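Local coordinates for protein B-agarase (Saccharophagus degradans, PDB 4BQ2) that probably hydrolyses agarose from chain ends, as a family 50 exo-beta-agarase (EC 3.2.1.81) with a calcium-binding CBM-like domain, at residues H82-Y87 against K180-D185; N346-Y351 against E374-Y379; N596-G601 against Y620-S625. All coordinates share one frame; numbering follows the deposited sequence.

Interaction 1: residues H82-Y87 against K180-D185; sequences HSTQFY and KTVIID. With CA (calcium ion), chain K.
In the strand-built CBM-like domain, Thr84 and Phe86 on strand 84-87 pack against Lys180 and Val182 on strand 180-185. The short strand axes cross at 71° and come within 8.2 Å, so the strands meet through side chains and lack direct backbone bonds. Thr84 OG1, hydrogen-bonded to Ser78 OG, also lies 3.6 Å from Lys180 CB and close to Val182 CG1. Further along, Phe86 and Val182 come from opposite directions, with Phe86 CZ 3.7 Å from Val182 CG2, and Ile184 CD1 adds a looser contact with the same ring.

Lys180 illustrates how a buried ammonium group is satisfied. Its chain bends at chi2 (-51°) and again at chi4, bringing Lys180 NZ to Ser83 O at 3.0 Å, in the plane of that carbonyl. A water 2.7 Å from Lys180 NZ carries the link on to Gln85 N, and a salt bridge to Glu631, far along the chain, supplies the third partner. A second water joins His82 O, at 2.8 Å, to Thr181 N. Farther along strand 180-191, Asp185 holds the calcium ion with both oxygens, OD1 at 2.6 Å and OD2 at 2.5 Å; Asp7, Glu9, Ser37 and Lys38 also bind it. Strands that cross face to face over an apolar layer, with a calcium bound farther along one of them, are consistent with the beta-sandwich of many carbohydrate-binding modules.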
loop_
_atom_site.group_PDB
_atom_site.type_symbol
_atom_site.label_atom_id
_atom_site.label_comp_id
_atom_site.label_asym_id
_atom_site.label_seq_id
_atom_site.Cartn_x
_atom_site.Cartn_y
_atom_site.Cartn_z
ATOM N N HIS A 82 7.588 -23.244 -3.980
ATOM C CA HIS A 82 7.070 -21.917 -3.632
ATOM C C HIS A 82 5.710 -21.943 -2.972
ATOM O O HIS A 82 4.879 -22.756 -3.325
ATOM C CB HIS A 82 7.011 -21.068 -4.883
ATOM C CG HIS A 82 8.320 -20.988 -5.579
ATOM N ND1 HIS A 82 9.359 -20.221 -5.106
ATOM C CD2 HIS A 82 8.792 -21.633 -6.668
ATOM C CE1 HIS A 82 10.408 -20.370 -5.895
ATOM N NE2 HIS A 82 10.088 -21.214 -6.854
ATOM N N SER A 83 5.506 -21.045 -2.001
ATOM C CA SER A 83 4.183 -20.806 -1.456
ATOM C C SER A 83 3.413 -20.044 -2.516
ATOM O O SER A 83 4.013 -19.512 -3.461
ATOM C CB SER A 83 4.232 -19.997 -0.146
ATOM O OG SER A 83 4.666 -18.681 -0.382
ATOM N N THR A 84 2.092 -19.993 -2.346
ATOM C CA THR A 84 1.170 -19.404 -3.297
ATOM C C THR A 84 0.244 -18.447 -2.576
ATOM O O THR A 84 -0.388 -18.826 -1.595
ATOM C CB THR A 84 0.278 -20.526 -3.940
ATOM O OG1 THR A 84 1.111 -21.525 -4.512
ATOM C CG2 THR A 84 -0.651 -19.951 -5.000
ATOM N N GLN A 85 0.148 -17.210 -3.055
ATOM C CA GLN A 85 -0.847 -16.278 -2.542
ATOM C C GLN A 85 -2.042 -16.343 -3.506
ATOM O O GLN A 85 -1.931 -15.956 -4.686
ATOM C CB GLN A 85 -0.305 -14.842 -2.425
ATOM C CG GLN A 85 -1.411 -13.852 -2.052
ATOM C CD GLN A 85 -0.942 -12.427 -1.926
ATOM O OE1 GLN A 85 0.232 -12.117 -2.188
ATOM N NE2 GLN A 85 -1.872 -11.523 -1.596
ATOM N N PHE A 86 -3.163 -16.875 -3.017
ATOM C CA PHE A 86 -4.391 -16.909 -3.773
ATOM C C PHE A 86 -5.225 -15.663 -3.500
ATOM O O PHE A 86 -5.380 -15.236 -2.321
ATOM C CB PHE A 86 -5.237 -18.141 -3.361
ATOM C CG PHE A 86 -5.176 -19.268 -4.329
ATOM C CD1 PHE A 86 -4.956 -19.029 -5.709
ATOM C CD2 PHE A 86 -5.389 -20.575 -3.900
ATOM C CE1 PHE A 86 -4.950 -20.084 -6.620
ATOM C CE2 PHE A 86 -5.375 -21.629 -4.797
ATOM C CZ PHE A 86 -5.135 -21.387 -6.160
ATOM N N TYR A 87 -5.781 -15.107 -4.578
ATOM C CA TYR A 87 -6.829 -14.116 -4.493
ATOM C C TYR A 87 -8.135 -14.839 -4.702
ATOM O O TYR A 87 -8.280 -15.546 -5.699
ATOM C CB TYR A 87 -6.632 -13.047 -5.564
ATOM C CG TYR A 87 -5.439 -12.151 -5.275
ATOM C CD1 TYR A 87 -4.176 -12.496 -5.722
ATOM C CD2 TYR A 87 -5.591 -10.980 -4.544
ATOM C CE1 TYR A 87 -3.058 -11.681 -5.461
ATOM C CE2 TYR A 87 -4.496 -10.154 -4.268
ATOM C CZ TYR A 87 -3.239 -10.518 -4.729
ATOM O OH TYR A 87 -2.167 -9.683 -4.462
ATOM N N LYS A 180 3.330 -21.553 -9.901
ATOM C CA LYS A 180 2.752 -21.978 -8.632
ATOM C C LYS A 180 1.849 -23.215 -8.904
ATOM O O LYS A 180 1.159 -23.290 -9.916
ATOM C CB LYS A 180 1.892 -20.855 -7.999
ATOM C CG LYS A 180 2.626 -19.535 -7.706
ATOM C CD LYS A 180 3.912 -19.777 -6.922
ATOM C CE LYS A 180 4.725 -18.491 -6.621
ATOM N NZ LYS A 180 3.930 -17.534 -5.776
ATOM N N THR A 181 1.850 -24.176 -7.997
ATOM C CA THR A 181 0.984 -25.374 -8.142
ATOM C C THR A 181 0.319 -25.660 -6.786
ATOM O O THR A 181 1.005 -25.668 -5.755
ATOM C CB THR A 181 1.806 -26.607 -8.578
ATOM O OG1 THR A 181 2.491 -26.314 -9.802
ATOM C CG2 THR A 181 0.893 -27.878 -8.777
ATOM N N VAL A 182 -0.996 -25.875 -6.797
ATOM C CA VAL A 182 -1.715 -26.193 -5.583
ATOM C C VAL A 182 -2.537 -27.463 -5.786
ATOM O O VAL A 182 -2.778 -27.877 -6.930
ATOM C CB VAL A 182 -2.660 -25.044 -5.156
ATOM C CG1 VAL A 182 -1.854 -23.779 -4.837
ATOM C CG2 VAL A 182 -3.738 -24.792 -6.225
ATOM N N ILE A 183 -2.959 -28.063 -4.661
ATOM C CA ILE A 183 -4.015 -29.069 -4.679
ATOM C C ILE A 183 -5.160 -28.460 -3.898
ATOM O O ILE A 183 -4.954 -27.925 -2.808
ATOM C CB ILE A 183 -3.626 -30.396 -3.978
ATOM C CG1 ILE A 183 -2.271 -30.904 -4.441
ATOM C CG2 ILE A 183 -4.687 -31.470 -4.205
ATOM C CD1 ILE A 183 -2.186 -31.147 -5.926
ATOM N N ILE A 184 -6.358 -28.550 -4.452
ATOM C CA ILE A 184 -7.579 -28.018 -3.858
ATOM C C ILE A 184 -8.532 -29.201 -3.650
ATOM O O ILE A 184 -8.651 -30.066 -4.522
ATOM C CB ILE A 184 -8.237 -26.981 -4.785
ATOM C CG1 ILE A 184 -7.308 -25.744 -4.997
ATOM C CG2 ILE A 184 -9.606 -26.554 -4.249
ATOM C CD1 ILE A 184 -7.744 -24.844 -6.144
ATOM N N ASP A 185 -9.216 -29.241 -2.515
ATOM C CA ASP A 185 -10.201 -30.309 -2.271
ATOM C C ASP A 185 -11.300 -29.790 -1.372
ATOM O O ASP A 185 -11.111 -28.781 -0.658
ATOM C CB ASP A 185 -9.488 -31.540 -1.704
ATOM C CG ASP A 185 -10.346 -32.806 -1.777
ATOM O OD1 ASP A 185 -11.460 -32.754 -2.346
ATOM O OD2 ASP A 185 -9.928 -33.840 -1.217
HETATM CA CA CA K . -11.491 -35.364 -2.426
HETATM O O HOH W 1 3.984 -23.838 -5.714
HETATM O O HOH W 2 1.505 -16.407 -5.727
HETATM O O HOH W 3 -12.734 -35.634 -0.772
#

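Interaction 2: residues N346-Y351 against E374-Y379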
loop_
_atom_site.group_PDB
_atom_site.type_symbol
_atom_site.label_atom_id
_atom_site.label_comp_id
_atom_site.label_asym_id
_atom_site.label_seq_id
_atom_site.Cartn_x
_atom_site.Cartn_y
_atom_site.Cartn_z
ATOM N N ASN A 346 -5.487 -4.038 26.698
ATOM C CA ASN A 346 -5.334 -4.577 28.051
ATOM C C ASN A 346 -4.683 -3.545 28.970
ATOM O O ASN A 346 -4.867 -3.594 30.188
ATOM C CB ASN A 346 -4.519 -5.874 28.091
ATOM C CG ASN A 346 -5.329 -7.110 27.698
ATOM O OD1 ASN A 346 -6.542 -7.074 27.609
ATOM N ND2 ASN A 346 -4.638 -8.189 27.434
ATOM N N TRP A 347 -3.905 -2.629 28.389
ATOM C CA TRP A 347 -3.226 -1.609 29.193
ATOM C C TRP A 347 -3.098 -0.314 28.434
ATOM O O TRP A 347 -2.569 -0.299 27.318
ATOM C CB TRP A 347 -1.825 -2.091 29.589
ATOM C CG TRP A 347 -0.994 -1.068 30.359
ATOM C CD1 TRP A 347 -0.985 -0.888 31.715
ATOM C CD2 TRP A 347 -0.048 -0.114 29.823
ATOM N NE1 TRP A 347 -0.091 0.106 32.059
ATOM C CE2 TRP A 347 0.493 0.599 30.920
ATOM C CE3 TRP A 347 0.399 0.198 28.526
ATOM C CZ2 TRP A 347 1.467 1.610 30.761
ATOM C CZ3 TRP A 347 1.352 1.195 28.365
ATOM C CH2 TRP A 347 1.880 1.892 29.479
ATOM N N LEU A 348 -3.567 0.773 29.041
ATOM C CA LEU A 348 -3.251 2.124 28.561
ATOM C C LEU A 348 -2.853 2.958 29.784
ATOM O O LEU A 348 -3.443 2.793 30.856
ATOM C CB LEU A 348 -4.432 2.747 27.828
ATOM C CG LEU A 348 -4.785 2.172 26.449
ATOM C CD1 LEU A 348 -6.120 2.736 26.003
ATOM C CD2 LEU A 348 -3.692 2.497 25.431
ATOM N N PRO A 349 -1.815 3.807 29.653
ATOM C CA PRO A 349 -1.301 4.532 30.824
ATOM C C PRO A 349 -2.177 5.679 31.342
ATOM O O PRO A 349 -2.854 6.342 30.559
ATOM C CB PRO A 349 0.058 5.081 30.323
ATOM C CG PRO A 349 -0.108 5.186 28.828
ATOM C CD PRO A 349 -0.943 3.983 28.471
ATOM N N ASP A 350 -2.160 5.894 32.668
ATOM C CA ASP A 350 -2.721 7.113 33.286
ATOM C C ASP A 350 -1.845 8.312 32.908
ATOM O O ASP A 350 -0.688 8.113 32.556
ATOM C CB ASP A 350 -2.745 6.970 34.819
ATOM C CG ASP A 350 -3.562 5.767 35.287
ATOM O OD1 ASP A 350 -4.603 5.455 34.654
ATOM O OD2 ASP A 350 -3.159 5.134 36.292
ATOM N N TYR A 351 -2.419 9.516 33.035
ATOM C CA TYR A 351 -1.778 10.813 32.739
ATOM C C TYR A 351 -0.418 10.995 33.398
ATOM O O TYR A 351 0.461 11.671 32.849
ATOM C CB TYR A 351 -2.690 11.964 33.188
ATOM C CG TYR A 351 -2.761 12.150 34.697
ATOM C CD1 TYR A 351 -3.113 11.094 35.532
ATOM C CD2 TYR A 351 -2.487 13.384 35.288
ATOM C CE1 TYR A 351 -3.184 11.252 36.897
ATOM C CE2 TYR A 351 -2.554 13.544 36.664
ATOM C CZ TYR A 351 -2.907 12.473 37.457
ATOM O OH TYR A 351 -2.983 12.601 38.823
ATOM N N GLU A 374 -8.328 10.111 20.339
ATOM C CA GLU A 374 -7.091 9.787 21.008
ATOM C C GLU A 374 -6.509 8.511 20.377
ATOM O O GLU A 374 -7.241 7.597 19.957
ATOM C CB GLU A 374 -7.339 9.629 22.513
ATOM C CG GLU A 374 -6.149 9.100 23.310
ATOM C CD GLU A 374 -6.556 8.615 24.690
ATOM O OE1 GLU A 374 -6.935 7.418 24.818
ATOM O OE2 GLU A 374 -6.485 9.428 25.642
ATOM N N ALA A 375 -5.186 8.497 20.240
ATOM C CA ALA A 375 -4.478 7.330 19.746
ATOM C C ALA A 375 -3.260 7.070 20.656
ATOM O O ALA A 375 -2.874 7.946 21.441
ATOM C CB ALA A 375 -4.095 7.534 18.280
ATOM N N TYR A 376 -2.705 5.865 20.626
ATOM C CA TYR A 376 -1.512 5.593 21.417
ATOM C C TYR A 376 -0.495 4.893 20.541
ATOM O O TYR A 376 -0.855 4.034 19.732
ATOM C CB TYR A 376 -1.829 4.753 22.673
ATOM C CG TYR A 376 -0.663 4.610 23.656
ATOM C CD1 TYR A 376 -0.361 5.639 24.542
ATOM C CD2 TYR A 376 0.121 3.454 23.687
ATOM C CE1 TYR A 376 0.684 5.535 25.450
ATOM C CE2 TYR A 376 1.182 3.336 24.584
ATOM C CZ TYR A 376 1.447 4.389 25.476
ATOM O OH TYR A 376 2.489 4.324 26.385
ATOM N N SER A 377 0.765 5.310 20.661
ATOM C CA SER A 377 1.860 4.666 19.943
ATOM C C SER A 377 2.633 3.730 20.867
ATOM O O SER A 377 3.511 4.165 21.632
ATOM C CB SER A 377 2.816 5.707 19.314
ATOM O OG SER A 377 3.879 4.995 18.680
ATOM N N PHE A 378 2.307 2.445 20.796
ATOM C CA PHE A 378 3.046 1.434 21.540
ATOM C C PHE A 378 4.524 1.360 21.101
ATOM O O PHE A 378 5.420 1.195 21.941
ATOM C CB PHE A 378 2.359 0.078 21.429
ATOM C CG PHE A 378 1.084 0.005 22.216
ATOM C CD1 PHE A 378 1.114 -0.292 23.587
ATOM C CD2 PHE A 378 -0.146 0.248 21.600
ATOM C CE1 PHE A 378 -0.081 -0.342 24.315
ATOM C CE2 PHE A 378 -1.329 0.191 22.326
ATOM C CZ PHE A 378 -1.290 -0.098 23.678
ATOM N N TYR A 379 4.769 1.494 19.802
ATOM C CA TYR A 379 6.162 1.522 19.292
ATOM C C TYR A 379 6.974 2.642 19.973
ATOM O O TYR A 379 8.077 2.413 20.473
ATOM C CB TYR A 379 6.181 1.674 17.749
ATOM C CG TYR A 379 7.565 1.638 17.133
ATOM C CD1 TYR A 379 8.178 0.435 16.820
ATOM C CD2 TYR A 379 8.261 2.819 16.858
ATOM C CE1 TYR A 379 9.447 0.395 16.256
ATOM C CE2 TYR A 379 9.536 2.790 16.297
ATOM C CZ TYR A 379 10.120 1.571 16.005
ATOM O OH TYR A 379 11.378 1.546 15.449
#
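Tyr376 OH gives its hydrogen bond to Leu355 O while carbon atoms of Trp347 and Pro349 close in around it. Pro349 CG lies 3.7 Å from this hydroxyl oxygen, and Trp347 CZ3, arriving obliquely, is 3.9 Å from the same Tyr376 OH. The phenol thus meets its polar need beyond the contact and presents the rest of its ring as an apolar surface. Pro349 uses that surface: its CD sits over one face in a CH-pi contact, 4.2 Å from the Tyr376 ring centroid and 28° off the normal. Pro349 CG comes closer still to the rim, 3.5 Å from Tyr376 CE1. With CG anti to the backbone N (chi1 -171°), the Tyr376 ring extends toward the loop.

The residues 374-379 make the turn from strand 373-376, in an antiparallel sheet of four strands, into helix 378-387, with Ser377 as the N-cap whose OG bonds Ser380 N. Segment 346-351 is an irregular run between helix 339-342 and strand 359-362, laid against this strand-to-helix corner.

Around the corner, Leu348 CD2 touches both aromatic residues, 4.0 Å from Tyr376 CB and 3.9 Å from Phe378 CZ. Within the corner itself, Tyr376 CD2 stands above the centre of the Phe378 ring. Trp347 touches Phe378 twice at its rim: the carbonyl O lies in the ring plane, 3.9 Å from Phe378 CZ, and the indole brings its own edge toward Phe378 CE1.

Interaction 3: residues N596-G601 against Y620-S625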
loop_
_atom_site.group_PDB
_atom_site.type_symbol
_atom_site.label_atom_id
_atom_site.label_comp_id
_atom_site.label_asym_id
_atom_site.label_seq_id
_atom_site.Cartn_x
_atom_site.Cartn_y
_atom_site.Cartn_z
ATOM N N ASN A 596 18.829 21.993 -8.000
ATOM C CA ASN A 596 19.842 20.965 -8.133
ATOM C C ASN A 596 19.312 19.527 -7.999
ATOM O O ASN A 596 20.013 18.588 -8.363
ATOM C CB ASN A 596 20.926 21.170 -7.085
ATOM C CG ASN A 596 21.568 22.545 -7.152
ATOM O OD1 ASN A 596 21.446 23.368 -6.214
ATOM N ND2 ASN A 596 22.210 22.823 -8.250
ATOM N N HIS A 597 18.091 19.362 -7.481
ATOM C CA HIS A 597 17.637 18.043 -7.039
ATOM C C HIS A 597 16.660 17.380 -7.988
ATOM O O HIS A 597 15.876 18.062 -8.643
ATOM C CB HIS A 597 17.062 18.140 -5.618
ATOM C CG HIS A 597 18.130 18.360 -4.602
ATOM N ND1 HIS A 597 18.606 19.614 -4.282
ATOM C CD2 HIS A 597 18.837 17.482 -3.856
ATOM C CE1 HIS A 597 19.580 19.494 -3.392
ATOM N NE2 HIS A 597 19.720 18.211 -3.100
ATOM N N LEU A 598 16.773 16.052 -8.090
ATOM C CA LEU A 598 15.878 15.246 -8.943
ATOM C C LEU A 598 14.450 15.306 -8.450
ATOM O O LEU A 598 14.189 15.246 -7.220
ATOM C CB LEU A 598 16.321 13.783 -8.926
ATOM C CG LEU A 598 17.723 13.541 -9.449
ATOM C CD1 LEU A 598 18.128 12.100 -9.161
ATOM C CD2 LEU A 598 17.719 13.839 -10.941
ATOM N N TYR A 599 13.518 15.456 -9.388
ATOM C CA TYR A 599 12.121 15.412 -9.032
ATOM C C TYR A 599 11.656 14.005 -9.391
ATOM O O TYR A 599 11.843 13.546 -10.512
ATOM C CB TYR A 599 11.311 16.497 -9.785
ATOM C CG TYR A 599 9.823 16.225 -9.863
ATOM C CD1 TYR A 599 9.088 15.882 -8.720
ATOM C CD2 TYR A 599 9.141 16.364 -11.071
ATOM C CE1 TYR A 599 7.731 15.630 -8.790
ATOM C CE2 TYR A 599 7.787 16.117 -11.171
ATOM C CZ TYR A 599 7.087 15.737 -10.034
ATOM O OH TYR A 599 5.745 15.510 -10.139
ATOM N N LEU A 600 11.027 13.334 -8.444
ATOM C CA LEU A 600 10.793 11.894 -8.555
ATOM C C LEU A 600 9.345 11.493 -8.835
ATOM O O LEU A 600 8.968 10.342 -8.604
ATOM C CB LEU A 600 11.304 11.194 -7.288
ATOM C CG LEU A 600 12.759 11.502 -6.888
ATOM C CD1 LEU A 600 12.978 10.962 -5.483
ATOM C CD2 LEU A 600 13.781 10.913 -7.881
ATOM N N GLY A 601 8.516 12.409 -9.323
ATOM C CA GLY A 601 7.155 11.981 -9.731
ATOM C C GLY A 601 6.161 11.842 -8.580
ATOM O O GLY A 601 6.365 12.446 -7.532
ATOM N N TYR A 620 8.199 15.369 -17.405
ATOM C CA TYR A 620 8.612 16.348 -16.406
ATOM C C TYR A 620 9.452 15.803 -15.250
ATOM O O TYR A 620 10.322 16.500 -14.736
ATOM C CB TYR A 620 7.394 17.087 -15.833
ATOM C CG TYR A 620 6.702 17.985 -16.845
ATOM C CD1 TYR A 620 7.226 19.238 -17.170
ATOM C CD2 TYR A 620 5.538 17.582 -17.465
ATOM C CE1 TYR A 620 6.607 20.061 -18.095
ATOM C CE2 TYR A 620 4.915 18.394 -18.397
ATOM C CZ TYR A 620 5.461 19.629 -18.693
ATOM O OH TYR A 620 4.827 20.443 -19.586
ATOM N N ALA A 621 9.164 14.580 -14.811
ATOM C CA ALA A 621 9.928 13.964 -13.725
ATOM C C ALA A 621 11.291 13.513 -14.223
ATOM O O ALA A 621 11.408 12.993 -15.344
ATOM C CB ALA A 621 9.168 12.786 -13.160
ATOM N N ASP A 622 12.322 13.734 -13.404
ATOM C CA ASP A 622 13.657 13.179 -13.672
ATOM C C ASP A 622 13.607 11.663 -13.603
ATOM O O ASP A 622 14.271 10.982 -14.361
ATOM C CB ASP A 622 14.665 13.720 -12.663
ATOM C CG ASP A 622 14.826 15.243 -12.762
ATOM O OD1 ASP A 622 15.442 15.716 -13.733
ATOM O OD2 ASP A 622 14.294 15.968 -11.909
ATOM N N VAL A 623 12.818 11.146 -12.661
ATOM C CA VAL A 623 12.704 9.706 -12.435
ATOM C C VAL A 623 11.189 9.444 -12.213
ATOM O O VAL A 623 10.569 10.139 -11.403
ATOM C CB VAL A 623 13.483 9.261 -11.174
ATOM C CG1 VAL A 623 13.324 7.766 -10.959
ATOM C CG2 VAL A 623 14.969 9.569 -11.283
ATOM N N VAL A 624 10.602 8.480 -12.933
ATOM C CA VAL A 624 9.181 8.158 -12.782
ATOM C C VAL A 624 8.997 7.124 -11.665
ATOM O O VAL A 624 9.653 6.057 -11.677
ATOM C CB VAL A 624 8.575 7.617 -14.104
ATOM C CG1 VAL A 624 7.079 7.400 -13.930
ATOM C CG2 VAL A 624 8.802 8.621 -15.247
ATOM N N SER A 625 8.122 7.409 -10.694
ATOM C CA SER A 625 7.950 6.475 -9.542
ATOM C C SER A 625 6.651 5.705 -9.619
ATOM O O SER A 625 5.598 6.267 -9.988
ATOM C CB SER A 625 7.992 7.220 -8.204
ATOM O OG SER A 625 7.226 8.391 -8.302
#
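The ring of Tyr599 has Gly601 N above one face, displaced toward the rim, and Tyr620 O at its edge, near the ring plane and 3.9 Å from Tyr599 CD2. Ala621 comes in obliquely, its CA 3.7 Å from Tyr599 CD2, and Phe583 and Val586 of helix 565-593 also touch this ring. Segment 620-625 also holds the backbone: Tyr599 N donates almost straight to Asp622 OD2 (2.7 Å, 175°), to the anti lone pair of that oxygen. Tyr599 O receives two weak bonds in return, from the N atoms of Asp622 and Val623. The other carboxylate oxygen, OD1, makes a weak bond to a glycerol molecule.

Farther on, Leu600 and Val623 lie side by side, pointing the same way, with Leu600 CD2 3.7 Å from Val623 CB. Ser625 OG, turned between its backbone N and carbonyl carbon (chi1 44°), donates to Leu600 O at 2.6 Å and accepts from Arg603 N. Strand 598-599, helix 611-620 and strand 624-627 follow in order, consistent with a beta-alpha-beta step of the (beta/alpha)8 barrel expected for this family. Where direct backbone bonds between the segments are few and weak, the short, well-directed ones come from a carboxylate and a hydroxyl, implying that side chains do much of the joining that regular strand pairing would otherwise provide.

How the interactions relate
The three contacts are spread through one large chain, their centres about 39 to 40 Å apart, and they follow one another in sequence without interleaving. Interactions 1 and 3 come nearest, about 18 Å between nearest atoms, against about 24 Å for interactions 1 and 2 and about 23 Å for interactions 2 and 3. The calcium ion belongs to interaction 1, in the CBM-like domain; interaction 3 lies in the part of the chain related to beta-galactosidases, probably within the barrel that houses catalysis. Together they illustrate three ways of joining separate segments: crossed strands with waters, an aromatic corner lacking direct hydrogen bonds, and strand ends tied by polar side chains.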